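Local coordinates for protein aminoglycoside-O-phosphotransferase VIII (Streptomyces rimosus, PDB 4H05) that probably transfers a phosphate group from ATP to the 3'-hydroxyl of aminoglycoside antibiotics, a modification that confers resistance, using a protein-kinase-like fold, at residues T177-E182 / A264-L269; E44-V49 / L90-V95; A115-A120 / L247-R252; Q143-V148 / R169-L174; R98-R103 / P236-E241. All coordinates share one frame; numbering follows the deposited sequence.

Overall arrangement
The five contacts sample both lobes of a kinase-like fold. Contact 2 lies in the five-stranded sheet of the N-terminal lobe, where Lys48 comes within about 3 Å, side chain to side chain, of the predicted magnesium ligand Asp210. The chain runs almost directly from it into contact 5, whose Ser101 side chain is about 8 Å from that of Asn195, the other predicted ligand. Contact 3 shares helix 240-251 with contact 5, and Leu116 packs on Ala100. Contacts 1 and 4, with centres about 12 Å apart, are packed together through Phe265 and Leu268 against Leu170 and Leu174. They lie across the molecule from contact 2, the centres of contacts 1 and 2 being about 33 Å apart.

Contact 1 of 5, residues T177-E182 / A264-L269; sequences TRPADE and AFYRLL
Phe265 turns its ring away from its own backbone nitrogen (chi1 179°), and a chi2 of 80° presents a flat face to Pro179, while Tyr266, one residue on, reaches the far end of the 177-182 loop. The proline meets the phenylalanine squarely: CD sits 3.4 Å from the centroid of the Phe265 ring and only 9° off its normal, a CH-pi contact over the centre of the face. At the rim of the same ring, Thr177 OG1 lies in the plane, 3.7 Å from Phe265 CD1; its polar demand is met by the carbonyl of Glu173, and here it serves as a packing atom, also touching Leu268 CD2. Arg178 approaches through CA and CB, with CA 3.4 Å from Phe265 CE1, and its guanidinium end leads away.

Tyr266 handles the polar half through water. Its OH donates to one water, 2.8 Å from OH, which in turn donates to the carbonyl of Asp181. It accepts from a second water, 2.9 Å from OH, which also donates to Glu182 OE1. Within 264-269 the polar links to the loop run through water, while Lys262, earlier on the same helix, pairs directly with Asp181. Glu182 OE1 also takes the backbone N-H of Leu137. Within the helix, Phe265 CD2 stands over the face of the Tyr266 ring. A CH-pi proline-aromatic contact and two water bridges thus join the loop between helix 167-177 and strand 184-187 to helix 260-270 in the kinase-like C-terminal lobe.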
# COMPACT_ATOMS: atom_id res chain seq x y z
N THR A 177 -0.18 -4.57 23.36
CA THR A 177 -1.37 -3.87 22.90
C THR A 177 -2.23 -4.60 21.87
O THR A 177 -3.26 -4.10 21.50
CB THR A 177 -0.98 -2.49 22.36
OG1 THR A 177 0.13 -2.61 21.43
CG2 THR A 177 -0.50 -1.63 23.55
N ARG A 178 -1.92 -5.82 21.45
CA ARG A 178 -2.75 -6.37 20.35
C ARG A 178 -4.23 -6.30 20.67
O ARG A 178 -4.64 -6.55 21.76
CB ARG A 178 -2.32 -7.76 19.83
CG ARG A 178 -3.17 -8.96 20.16
CD ARG A 178 -2.40 -10.24 19.73
NE ARG A 178 -3.11 -11.03 18.72
CZ ARG A 178 -2.59 -12.03 18.00
NH1 ARG A 178 -1.33 -12.44 18.12
NH2 ARG A 178 -3.38 -12.65 17.13
N PRO A 179 -5.06 -5.91 19.69
CA PRO A 179 -6.49 -5.86 19.98
C PRO A 179 -7.12 -7.20 20.39
O PRO A 179 -6.64 -8.27 20.01
CB PRO A 179 -7.08 -5.35 18.67
CG PRO A 179 -5.98 -4.54 18.09
CD PRO A 179 -4.76 -5.35 18.37
N ALA A 180 -8.15 -7.08 21.23
CA ALA A 180 -9.08 -8.17 21.58
C ALA A 180 -9.80 -8.84 20.38
O ALA A 180 -10.01 -10.04 20.36
CB ALA A 180 -10.14 -7.60 22.54
N ASP A 181 -10.20 -8.04 19.39
CA ASP A 181 -11.05 -8.52 18.29
C ASP A 181 -10.51 -7.90 16.97
O ASP A 181 -9.80 -6.91 17.01
CB ASP A 181 -12.46 -8.03 18.53
CG ASP A 181 -12.53 -6.52 18.49
OD1 ASP A 181 -12.11 -5.93 19.52
OD2 ASP A 181 -12.90 -5.94 17.41
N GLU A 182 -10.80 -8.53 15.83
CA GLU A 182 -10.50 -7.97 14.51
C GLU A 182 -11.85 -7.76 13.91
O GLU A 182 -12.57 -8.72 13.75
CB GLU A 182 -9.70 -8.95 13.63
CG GLU A 182 -8.25 -9.07 13.96
CD GLU A 182 -7.63 -10.20 13.22
OE1 GLU A 182 -6.79 -9.91 12.33
OE2 GLU A 182 -7.99 -11.36 13.51
N ALA A 264 -3.86 3.33 16.87
CA ALA A 264 -2.53 3.34 17.48
C ALA A 264 -1.83 2.00 17.22
O ALA A 264 -0.68 1.99 16.77
CB ALA A 264 -2.58 3.73 18.95
N PHE A 265 -2.59 0.91 17.35
CA PHE A 265 -2.06 -0.41 17.18
C PHE A 265 -1.65 -0.63 15.75
O PHE A 265 -0.58 -1.12 15.51
CB PHE A 265 -3.03 -1.50 17.58
CG PHE A 265 -2.45 -2.87 17.36
CD1 PHE A 265 -1.56 -3.42 18.26
CD2 PHE A 265 -2.71 -3.57 16.20
CE1 PHE A 265 -0.98 -4.64 18.05
CE2 PHE A 265 -2.17 -4.80 15.97
CZ PHE A 265 -1.29 -5.35 16.88
N TYR A 266 -2.44 -0.18 14.80
CA TYR A 266 -2.10 -0.46 13.40
C TYR A 266 -1.06 0.49 12.86
O TYR A 266 -0.31 0.14 11.95
CB TYR A 266 -3.39 -0.61 12.52
CG TYR A 266 -4.15 -1.91 12.84
CD1 TYR A 266 -3.64 -3.14 12.42
CD2 TYR A 266 -5.31 -1.92 13.58
CE1 TYR A 266 -4.25 -4.31 12.73
CE2 TYR A 266 -5.96 -3.14 13.90
CZ TYR A 266 -5.36 -4.30 13.51
OH TYR A 266 -5.90 -5.46 13.81
N ARG A 267 -0.90 1.65 13.48
CA ARG A 267 0.25 2.49 13.20
C ARG A 267 1.55 1.83 13.71
O ARG A 267 2.58 1.96 13.07
CB ARG A 267 0.15 3.90 13.85
CG ARG A 267 -0.65 5.00 13.12
CD ARG A 267 -0.38 6.44 13.72
NE ARG A 267 -1.63 6.69 14.37
CZ ARG A 267 -1.91 6.73 15.66
NH1 ARG A 267 -1.00 6.76 16.60
NH2 ARG A 267 -3.19 6.80 15.98
N LEU A 268 1.49 1.20 14.88
CA LEU A 268 2.63 0.50 15.46
C LEU A 268 2.98 -0.75 14.67
O LEU A 268 4.16 -1.00 14.29
CB LEU A 268 2.34 0.12 16.94
CG LEU A 268 3.32 -0.84 17.57
CD1 LEU A 268 4.75 -0.25 17.68
CD2 LEU A 268 2.72 -1.33 18.93
N LEU A 269 1.96 -1.52 14.33
CA LEU A 269 2.24 -2.67 13.44
C LEU A 269 3.03 -2.31 12.19
O LEU A 269 3.94 -3.06 11.72
CB LEU A 269 0.94 -3.38 13.07
CG LEU A 269 1.06 -4.61 12.17
CD1 LEU A 269 1.88 -5.69 12.91
CD2 LEU A 269 -0.34 -5.10 11.72
O HOH W 1 -8.10 -5.31 15.47
O HOH W 2 -6.21 -7.20 11.57

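Contact 2 of 5, residues E44-V49 / L90-V95; sequences ELFVKV and LVTEAV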
# COMPACT_ATOMS: atom_id res chain seq x y z
N GLU A 44 1.78 3.11 -21.57
CA GLU A 44 2.62 3.31 -20.38
C GLU A 44 2.38 2.12 -19.55
O GLU A 44 1.26 1.69 -19.47
CB GLU A 44 2.29 4.56 -19.57
CG GLU A 44 2.67 5.83 -20.31
CD GLU A 44 3.34 6.93 -19.46
OE1 GLU A 44 3.56 6.76 -18.23
OE2 GLU A 44 3.67 7.99 -20.07
N LEU A 45 3.47 1.54 -19.03
CA LEU A 45 3.46 0.46 -18.06
C LEU A 45 4.16 0.89 -16.79
O LEU A 45 5.10 1.72 -16.78
CB LEU A 45 4.18 -0.76 -18.59
CG LEU A 45 3.67 -1.15 -19.98
CD1 LEU A 45 4.56 -2.17 -20.61
CD2 LEU A 45 2.24 -1.75 -19.94
N PHE A 46 3.74 0.28 -15.72
CA PHE A 46 4.49 0.29 -14.49
C PHE A 46 5.23 -1.04 -14.32
O PHE A 46 4.63 -2.13 -14.49
CB PHE A 46 3.50 0.42 -13.30
CG PHE A 46 2.82 1.75 -13.15
CD1 PHE A 46 1.76 1.89 -12.22
CD2 PHE A 46 3.17 2.89 -13.91
CE1 PHE A 46 1.10 3.11 -12.05
CE2 PHE A 46 2.49 4.10 -13.73
CZ PHE A 46 1.46 4.20 -12.79
N VAL A 47 6.50 -0.98 -13.90
CA VAL A 47 7.35 -2.20 -13.70
C VAL A 47 7.97 -2.13 -12.33
O VAL A 47 8.52 -1.10 -11.95
CB VAL A 47 8.46 -2.30 -14.72
CG1 VAL A 47 9.43 -3.39 -14.32
CG2 VAL A 47 7.90 -2.46 -16.13
N LYS A 48 7.77 -3.19 -11.56
CA LYS A 48 8.30 -3.32 -10.22
C LYS A 48 9.20 -4.54 -10.25
O LYS A 48 8.83 -5.58 -10.78
CB LYS A 48 7.19 -3.50 -9.16
CG LYS A 48 6.41 -2.23 -8.88
CD LYS A 48 5.22 -2.32 -7.92
CE LYS A 48 5.51 -3.05 -6.65
NZ LYS A 48 4.30 -3.12 -5.79
N VAL A 49 10.40 -4.39 -9.71
CA VAL A 49 11.29 -5.52 -9.52
C VAL A 49 11.72 -5.44 -8.06
O VAL A 49 12.02 -4.35 -7.55
CB VAL A 49 12.51 -5.43 -10.50
CG1 VAL A 49 13.28 -6.75 -10.58
CG2 VAL A 49 12.03 -5.06 -11.90
N LEU A 90 6.98 -7.49 -11.58
CA LEU A 90 5.57 -7.37 -11.93
C LEU A 90 5.42 -6.21 -12.94
O LEU A 90 5.88 -5.09 -12.69
CB LEU A 90 4.84 -7.01 -10.64
CG LEU A 90 3.38 -6.63 -10.71
CD1 LEU A 90 2.65 -7.90 -10.89
CD2 LEU A 90 2.95 -5.92 -9.41
N VAL A 91 4.77 -6.47 -14.04
CA VAL A 91 4.45 -5.46 -15.00
C VAL A 91 2.91 -5.27 -15.08
O VAL A 91 2.15 -6.25 -15.24
CB VAL A 91 4.99 -5.90 -16.39
CG1 VAL A 91 4.70 -4.81 -17.41
CG2 VAL A 91 6.50 -6.28 -16.30
N THR A 92 2.47 -4.01 -15.04
CA THR A 92 1.11 -3.66 -15.20
C THR A 92 0.95 -2.49 -16.12
O THR A 92 1.89 -1.75 -16.36
CB THR A 92 0.42 -3.25 -13.86
OG1 THR A 92 0.80 -1.94 -13.45
CG2 THR A 92 0.77 -4.26 -12.74
N GLU A 93 -0.23 -2.36 -16.68
CA GLU A 93 -0.58 -1.13 -17.36
C GLU A 93 -0.46 -0.02 -16.36
O GLU A 93 -0.75 -0.24 -15.22
CB GLU A 93 -2.02 -1.22 -17.89
CG GLU A 93 -2.07 -2.29 -18.96
CD GLU A 93 -3.40 -2.39 -19.69
OE1 GLU A 93 -4.36 -1.76 -19.23
OE2 GLU A 93 -3.46 -3.13 -20.69
N ALA A 94 0.03 1.15 -16.78
CA ALA A 94 0.21 2.25 -15.88
C ALA A 94 -1.19 2.70 -15.51
O ALA A 94 -2.11 2.44 -16.28
CB ALA A 94 0.97 3.38 -16.59
N VAL A 95 -1.36 3.29 -14.31
CA VAL A 95 -2.67 3.88 -13.87
C VAL A 95 -2.65 5.37 -14.18
O VAL A 95 -1.73 6.04 -13.77
CB VAL A 95 -2.89 3.70 -12.32
CG1 VAL A 95 -4.24 4.27 -11.87
CG2 VAL A 95 -2.82 2.23 -11.93
O HOH W 3 4.10 -3.06 -11.66
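Strands 44-49 and 90-93 run antiparallel at 158°, their axes 4.5 Å apart, and five backbone hydrogen bonds hold the register, from Lys48 paired with Leu90 to Ala94 N on Glu44 O (3.0 Å).

Phe46 carries the side-chain contact. Its CG stands beside the backbone nitrogen (chi1 -70°), which lays the ring along the departing chain: Ala94 CA sits 3.6 Å from the Phe46 ring centroid, over the face, in a CH-pi contact. Ala94 CB closes to 3.3 Å of Phe46 CE2, and Val95 CG2 touches CE1 at 4.0 Å. Thr92, on the same side of the sheet, gives its hydroxyl proton to the carbonyl of Glu93 (OG1 to O, 2.9 Å), a bond made from above the carbonyl plane, which holds the Thr92 hydroxyl beside Phe46 CB. On the other side, Val47 and Val91 run alongside each other in the same direction, with CG2 to CG2 at 4.1 Å. A water donates to Leu90 O, and more weakly to Phe46 O.

Lys48 leaves the contact at its tip, where NZ forms salt bridges with Glu61 of helix 54-71 and with Asp210. This is consistent with the lysine-glutamate pair and metal-binding aspartate of protein kinases, Asp210 being a predicted magnesium ligand. The chemistry implies that apolar packing and backbone bonds fix the strand, while the two carboxylates hold NZ in position near the predicted magnesium site, consistent with a kinase-like nucleotide site.

Contact 3 of 5, residues A115-A120 / L247-R252; sequences ALAGLA and LREYGR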
# COMPACT_ATOMS: atom_id res chain seq x y z
N ALA A 115 -12.51 11.16 -1.66
CA ALA A 115 -12.36 10.06 -2.64
C ALA A 115 -11.60 8.92 -1.95
O ALA A 115 -11.95 7.74 -2.09
CB ALA A 115 -11.67 10.54 -3.92
N LEU A 116 -10.61 9.29 -1.13
CA LEU A 116 -9.85 8.27 -0.39
C LEU A 116 -10.79 7.46 0.49
O LEU A 116 -10.83 6.22 0.41
CB LEU A 116 -8.71 8.85 0.39
CG LEU A 116 -7.44 9.19 -0.41
CD1 LEU A 116 -6.49 9.90 0.51
CD2 LEU A 116 -6.68 8.00 -0.98
N ALA A 117 -11.60 8.13 1.26
CA ALA A 117 -12.61 7.49 2.08
C ALA A 117 -13.54 6.59 1.26
O ALA A 117 -13.93 5.50 1.71
CB ALA A 117 -13.40 8.55 2.84
N GLY A 118 -13.94 7.06 0.08
CA GLY A 118 -14.85 6.31 -0.78
C GLY A 118 -14.23 5.02 -1.28
O GLY A 118 -14.88 4.00 -1.46
N LEU A 119 -12.93 5.07 -1.49
CA LEU A 119 -12.21 3.91 -1.97
C LEU A 119 -12.07 2.92 -0.82
O LEU A 119 -12.27 1.73 -1.00
CB LEU A 119 -10.84 4.35 -2.52
CG LEU A 119 -9.96 3.14 -2.83
CD1 LEU A 119 -10.57 2.42 -4.03
CD2 LEU A 119 -8.54 3.55 -3.09
N ALA A 120 -11.75 3.45 0.36
CA ALA A 120 -11.74 2.67 1.64
C ALA A 120 -13.08 1.92 1.88
O ALA A 120 -13.09 0.74 2.17
CB ALA A 120 -11.35 3.58 2.82
N LEU A 247 -13.15 11.16 7.56
CA LEU A 247 -13.93 10.42 8.56
C LEU A 247 -15.43 10.59 8.41
O LEU A 247 -16.18 9.64 8.62
CB LEU A 247 -13.52 10.76 9.99
CG LEU A 247 -12.34 10.02 10.66
CD1 LEU A 247 -12.39 10.36 12.15
CD2 LEU A 247 -12.45 8.53 10.46
N ARG A 248 -15.90 11.77 8.03
CA ARG A 248 -17.36 11.98 7.71
C ARG A 248 -17.81 11.09 6.56
O ARG A 248 -18.79 10.40 6.68
CB ARG A 248 -17.57 13.46 7.31
CG ARG A 248 -19.03 13.90 6.95
CD ARG A 248 -19.10 15.43 6.77
NE ARG A 248 -18.17 16.06 7.73
CZ ARG A 248 -17.05 16.73 7.44
NH1 ARG A 248 -16.69 17.02 6.19
NH2 ARG A 248 -16.30 17.19 8.45
N GLU A 249 -17.06 11.09 5.45
CA GLU A 249 -17.35 10.21 4.31
C GLU A 249 -17.24 8.73 4.67
O GLU A 249 -18.14 7.94 4.39
CB GLU A 249 -16.45 10.55 3.10
CG GLU A 249 -16.56 9.61 1.88
CD GLU A 249 -17.96 9.52 1.29
OE1 GLU A 249 -18.68 10.53 1.51
OE2 GLU A 249 -18.34 8.43 0.67
N TYR A 250 -16.17 8.31 5.34
CA TYR A 250 -16.10 6.89 5.66
C TYR A 250 -17.27 6.48 6.53
O TYR A 250 -17.90 5.46 6.30
CB TYR A 250 -14.81 6.54 6.37
CG TYR A 250 -14.66 5.06 6.50
CD1 TYR A 250 -14.13 4.31 5.48
CD2 TYR A 250 -15.09 4.40 7.63
CE1 TYR A 250 -13.94 2.94 5.61
CE2 TYR A 250 -14.92 3.03 7.78
CZ TYR A 250 -14.32 2.30 6.77
OH TYR A 250 -14.22 0.95 6.92
N GLY A 251 -17.59 7.30 7.53
CA GLY A 251 -18.80 7.05 8.34
C GLY A 251 -20.15 6.84 7.63
O GLY A 251 -21.05 6.27 8.19
N ARG A 252 -20.29 7.21 6.37
CA ARG A 252 -21.60 7.02 5.69
C ARG A 252 -22.32 5.62 5.55
O ARG A 252 -23.37 5.48 6.16
CB ARG A 252 -21.63 7.78 4.39
CG ARG A 252 -21.62 9.31 4.57
CD ARG A 252 -21.57 10.05 3.21
NE ARG A 252 -22.36 9.37 2.17
CZ ARG A 252 -22.22 9.52 0.84
NH1 ARG A 252 -21.31 10.35 0.32
NH2 ARG A 252 -23.00 8.81 0.01
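Glu249 and Tyr250 reach helix 115-120 with similar first torsions and opposite characters. In Glu249 the side chain first extends (chi1 174°), which sets CG against Ala117: CG is 3.5 Å from Ala117 CB, and CB of the glutamate is 3.7 Å from the same methyl. CG also passes over the backbone at Gly118. The bend that follows (chi2 59°) turns the carboxylate toward Arg121, whose NE forms a salt bridge with OE2. Arg252 NH1 adds a weak bond to OE1, although that arginine is poorly ordered.

Alanine and glycine on this face allow the two axes to come within 8.1 Å, crossing at 30° with both helices running the same way. Helix 109-124, packed on its other side against strands 196-198 and 205-208, probably corresponds to the long central helix of the C-terminal lobe in the kinase fold; helix 240-251 lies alongside it.

Tyr250 also extends from its backbone, but its ring slips past the neighbouring helix instead of covering it. Ala120 CB lies near the ring plane, at the edge, 3.9 Å from both Tyr250 CD1 and CE1. The carbonyl oxygen of Ala117 sits at the same edge, 4.0 Å from CD1. Nearer the backbone, Ala117 CB is 4.3 Å from Tyr250 CB. At the far end of the phenol, OH hydrogen-bonds to His124 ND1 and Arg219 NH1, two bonds that hold the hydroxyl end of the ring.

Contact 4 of 5, residues Q143-V148 / R169-L174; sequences QAARAV and RLLAEL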
# COMPACT_ATOMS: atom_id res chain seq x y z
N GLN A 143 4.75 -12.08 11.31
CA GLN A 143 5.71 -11.39 10.41
C GLN A 143 6.53 -10.29 11.17
O GLN A 143 7.67 -10.01 10.83
CB GLN A 143 5.04 -10.76 9.19
CG GLN A 143 4.53 -11.73 8.13
CD GLN A 143 3.58 -11.07 7.12
OE1 GLN A 143 2.93 -10.07 7.41
NE2 GLN A 143 3.49 -11.64 5.96
N ALA A 144 5.91 -9.66 12.18
CA ALA A 144 6.54 -8.60 12.94
C ALA A 144 7.66 -9.20 13.81
O ALA A 144 8.80 -8.77 13.74
CB ALA A 144 5.47 -7.90 13.79
N ALA A 145 7.36 -10.23 14.57
CA ALA A 145 8.43 -11.04 15.19
C ALA A 145 9.56 -11.50 14.22
O ALA A 145 10.71 -11.34 14.51
CB ALA A 145 7.83 -12.23 15.93
N ARG A 146 9.28 -12.07 13.07
CA ARG A 146 10.39 -12.45 12.17
C ARG A 146 11.19 -11.22 11.69
O ARG A 146 12.41 -11.32 11.54
CB ARG A 146 9.95 -13.31 10.96
CG ARG A 146 9.56 -14.76 11.28
CD ARG A 146 8.90 -15.47 10.07
NE ARG A 146 8.70 -16.94 10.19
CZ ARG A 146 7.72 -17.56 10.87
NH1 ARG A 146 6.81 -16.88 11.57
NH2 ARG A 146 7.67 -18.88 10.85
N ALA A 147 10.54 -10.07 11.45
CA ALA A 147 11.31 -8.91 10.95
C ALA A 147 12.26 -8.49 12.06
O ALA A 147 13.44 -8.29 11.81
CB ALA A 147 10.42 -7.76 10.53
N VAL A 148 11.76 -8.38 13.28
CA VAL A 148 12.59 -7.99 14.39
C VAL A 148 13.78 -8.92 14.42
O VAL A 148 14.91 -8.46 14.37
CB VAL A 148 11.90 -8.15 15.75
CG1 VAL A 148 12.95 -8.02 16.86
CG2 VAL A 148 10.82 -7.10 15.90
N ARG A 169 11.92 -4.37 22.01
CA ARG A 169 10.96 -3.49 22.76
C ARG A 169 9.73 -3.11 21.91
O ARG A 169 8.64 -2.89 22.42
CB ARG A 169 11.65 -2.20 23.10
CG ARG A 169 10.78 -1.10 23.72
CD ARG A 169 10.18 -1.53 25.05
NE ARG A 169 9.37 -0.49 25.68
CZ ARG A 169 8.04 -0.50 25.78
NH1 ARG A 169 7.31 -1.50 25.27
NH2 ARG A 169 7.40 0.52 26.38
N LEU A 170 9.94 -2.99 20.61
CA LEU A 170 8.83 -2.68 19.67
C LEU A 170 7.86 -3.85 19.67
O LEU A 170 6.66 -3.73 19.94
CB LEU A 170 9.39 -2.49 18.24
CG LEU A 170 9.04 -1.25 17.39
CD1 LEU A 170 8.49 -1.81 16.08
CD2 LEU A 170 8.06 -0.27 18.03
N LEU A 171 8.41 -5.03 19.46
CA LEU A 171 7.63 -6.23 19.48
C LEU A 171 6.97 -6.48 20.83
O LEU A 171 5.83 -6.95 20.85
CB LEU A 171 8.50 -7.39 19.04
CG LEU A 171 7.87 -8.76 18.96
CD1 LEU A 171 6.92 -8.70 17.75
CD2 LEU A 171 8.98 -9.82 18.85
N ALA A 172 7.65 -6.19 21.96
CA ALA A 172 6.95 -6.23 23.30
C ALA A 172 5.68 -5.32 23.24
O ALA A 172 4.61 -5.69 23.73
CB ALA A 172 7.87 -5.81 24.47
N GLU A 173 5.81 -4.12 22.65
CA GLU A 173 4.69 -3.17 22.72
C GLU A 173 3.55 -3.72 21.87
O GLU A 173 2.42 -3.77 22.26
CB GLU A 173 5.14 -1.76 22.30
CG GLU A 173 4.11 -0.64 22.53
CD GLU A 173 3.75 -0.45 23.98
OE1 GLU A 173 4.55 -0.87 24.81
OE2 GLU A 173 2.66 0.04 24.31
N LEU A 174 3.91 -4.28 20.74
CA LEU A 174 2.92 -4.86 19.80
C LEU A 174 2.11 -6.00 20.41
O LEU A 174 0.88 -5.96 20.40
CB LEU A 174 3.68 -5.35 18.60
CG LEU A 174 3.18 -5.37 17.18
CD1 LEU A 174 3.11 -6.77 16.69
CD2 LEU A 174 1.96 -4.49 16.87
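Leu171 points straight across to helix 143-148 and sets its two methyls astride Ala145, one on the backbone and one on the side chain. Its CG is anti to the backbone N (chi1 -179°), which carries both methyls toward helix 143-148. CD1 rests 3.6 Å from Ala145 N, over the main chain, while CD2 is 4.0 Å from Ala145 CB. Val148 comes in obliquely against the root of the leucine, its CG2 3.9 Å from Leu171 CB. One turn along, Leu174 brings CD1 to 3.9 Å of Ala144 CB, the methyl that also lies 4.3 Å from Leu171 CD1. The side-chain to side-chain contacts are all apolar.

The axes are 10.0 Å apart and nearly antiparallel, at 169°, a spacing bridged chiefly by Leu171, with Leu174 and Val148 beside it. On the outer side of helix 169-174, Arg169 NH1 meets the anti lone pair of Glu173 OE1 in a salt bridge; the glutamate's other oxygen pairs with Arg176. Leu170 and Leu174 also touch Leu268 of helix 260-270, and Phe272 touches both Ala144 and Leu170. Helices 137-150 and 167-177 thus form an antiparallel pair in the C-terminal lobe, backed by helix 260-270, consistent with the aminoglycoside phosphotransferase fold.

Contact 5 of 5, residues R98-R103 / P236-E241; sequences RPASAR and PWFGPE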
# COMPACT_ATOMS: atom_id res chain seq x y z
N ARG A 98 -3.08 11.39 -11.05
CA ARG A 98 -2.12 11.94 -10.13
C ARG A 98 -2.30 11.26 -8.75
O ARG A 98 -3.43 11.03 -8.31
CB ARG A 98 -2.35 13.44 -10.01
CG ARG A 98 -1.50 14.11 -8.93
CD ARG A 98 -1.95 15.56 -8.77
NE ARG A 98 -2.01 16.28 -10.03
CZ ARG A 98 -2.93 17.21 -10.33
NH1 ARG A 98 -3.89 17.52 -9.49
NH2 ARG A 98 -2.88 17.85 -11.51
N PRO A 99 -1.20 10.90 -8.11
CA PRO A 99 -1.36 10.28 -6.81
C PRO A 99 -1.83 11.23 -5.71
O PRO A 99 -1.56 12.42 -5.77
CB PRO A 99 0.01 9.69 -6.52
CG PRO A 99 0.99 10.33 -7.45
CD PRO A 99 0.20 11.00 -8.56
N ALA A 100 -2.58 10.71 -4.74
CA ALA A 100 -3.08 11.47 -3.60
C ALA A 100 -1.95 12.15 -2.75
O ALA A 100 -2.21 13.10 -2.01
CB ALA A 100 -3.96 10.57 -2.72
N SER A 101 -0.79 11.51 -2.80
CA SER A 101 0.58 11.96 -2.57
C SER A 101 1.08 13.30 -3.17
O SER A 101 1.98 13.94 -2.63
CB SER A 101 1.39 10.91 -3.35
OG SER A 101 2.51 10.51 -2.63
N ALA A 102 0.64 13.64 -4.37
CA ALA A 102 1.15 14.85 -5.02
C ALA A 102 0.58 16.04 -4.25
O ALA A 102 -0.30 15.88 -3.41
CB ALA A 102 0.75 14.92 -6.48
N ARG A 103 1.13 17.23 -4.52
CA ARG A 103 0.58 18.47 -3.98
C ARG A 103 -0.61 18.83 -4.88
O ARG A 103 -0.46 19.19 -6.02
CB ARG A 103 1.64 19.60 -3.95
CG ARG A 103 1.15 20.91 -3.31
CD ARG A 103 2.19 22.06 -3.18
NE ARG A 103 3.09 22.27 -4.33
CZ ARG A 103 2.70 22.62 -5.56
NH1 ARG A 103 1.41 22.76 -5.87
NH2 ARG A 103 3.61 22.79 -6.52
N PRO A 236 2.38 14.57 2.73
CA PRO A 236 1.29 15.03 1.88
C PRO A 236 0.50 16.28 2.36
O PRO A 236 0.52 16.73 3.52
CB PRO A 236 0.39 13.78 1.81
CG PRO A 236 0.50 13.23 3.18
CD PRO A 236 1.96 13.40 3.54
N TRP A 237 -0.25 16.82 1.42
CA TRP A 237 -0.85 18.12 1.60
C TRP A 237 -2.28 17.98 1.97
O TRP A 237 -3.21 18.22 1.18
CB TRP A 237 -0.64 18.89 0.31
CG TRP A 237 0.74 19.37 0.14
CD1 TRP A 237 1.26 20.59 0.57
CD2 TRP A 237 1.87 18.66 -0.50
NE1 TRP A 237 2.57 20.70 0.22
CE2 TRP A 237 3.01 19.57 -0.42
CE3 TRP A 237 2.04 17.42 -1.08
CZ2 TRP A 237 4.28 19.23 -0.91
CZ3 TRP A 237 3.32 17.07 -1.55
CH2 TRP A 237 4.40 17.96 -1.50
N PHE A 238 -2.47 17.58 3.21
CA PHE A 238 -3.79 17.31 3.73
C PHE A 238 -3.97 18.15 5.01
O PHE A 238 -3.66 19.32 5.00
CB PHE A 238 -3.97 15.78 3.89
CG PHE A 238 -4.13 15.05 2.55
CD1 PHE A 238 -3.23 14.09 2.14
CD2 PHE A 238 -5.22 15.34 1.71
CE1 PHE A 238 -3.37 13.46 0.91
CE2 PHE A 238 -5.38 14.71 0.48
CZ PHE A 238 -4.48 13.75 0.10
N GLY A 239 -4.49 17.57 6.07
CA GLY A 239 -4.40 18.17 7.40
C GLY A 239 -5.65 17.84 8.17
O GLY A 239 -6.41 16.90 7.78
N PRO A 240 -5.89 18.59 9.26
CA PRO A 240 -6.93 18.19 10.20
C PRO A 240 -8.33 18.16 9.57
O PRO A 240 -9.19 17.35 9.93
CB PRO A 240 -6.81 19.25 11.33
CG PRO A 240 -5.93 20.35 10.81
CD PRO A 240 -5.06 19.72 9.76
N GLU A 241 -8.55 19.06 8.63
CA GLU A 241 -9.87 19.15 7.99
C GLU A 241 -10.12 18.03 6.99
O GLU A 241 -11.22 17.55 6.83
CB GLU A 241 -9.98 20.48 7.26
CG GLU A 241 -10.11 21.69 8.16
CD GLU A 241 -10.44 22.92 7.32
OE1 GLU A 241 -9.51 23.69 6.99
OE2 GLU A 241 -11.63 23.04 6.94
O HOH W 4 -1.15 15.37 -1.19
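Arg103 lays its aliphatic chain across one face of the Trp237 indole. CB stands 3.6 Å from the centroid of the six-membered ring, 11° off the normal, in a CH-pi contact. Extended at its first bond (chi1 -177°), the chain continues toward the five-membered ring, with CG 3.7 Å from Trp237 CE2 and CD 3.7 Å from NE1. A bend at chi3 then turns the guanidinium to 82° from the indole plane, so the methylenes do the covering and the charged end does not stack. At the indole edge, in plane, lies Ser101 O, 3.6 Å from CZ3. Next to it, Phe238 brings CZ to 3.2 Å of Ala100 O.

A water bridges the two segments, donating to Ala100 O and accepting from Trp237 N. Further out, the backbone sets these groups: a cis peptide precedes Pro236, and Trp237 is the centre of an inverse gamma turn closed by a weak bond from Phe238 N to Pro236 O. Gly239 then occupies the N-cap of helix 240-251.

On the other side, Ser101 OG is hydrogen-bonded to Asp194, next to the predicted magnesium ligand Asn195, and strand 98-99 pairs with strand 196-198. The contact therefore joins the segment that follows what is probably the interlobe hinge to the approach to helix 240-251, beside what is probably the catalytic loop of the kinase-like fold.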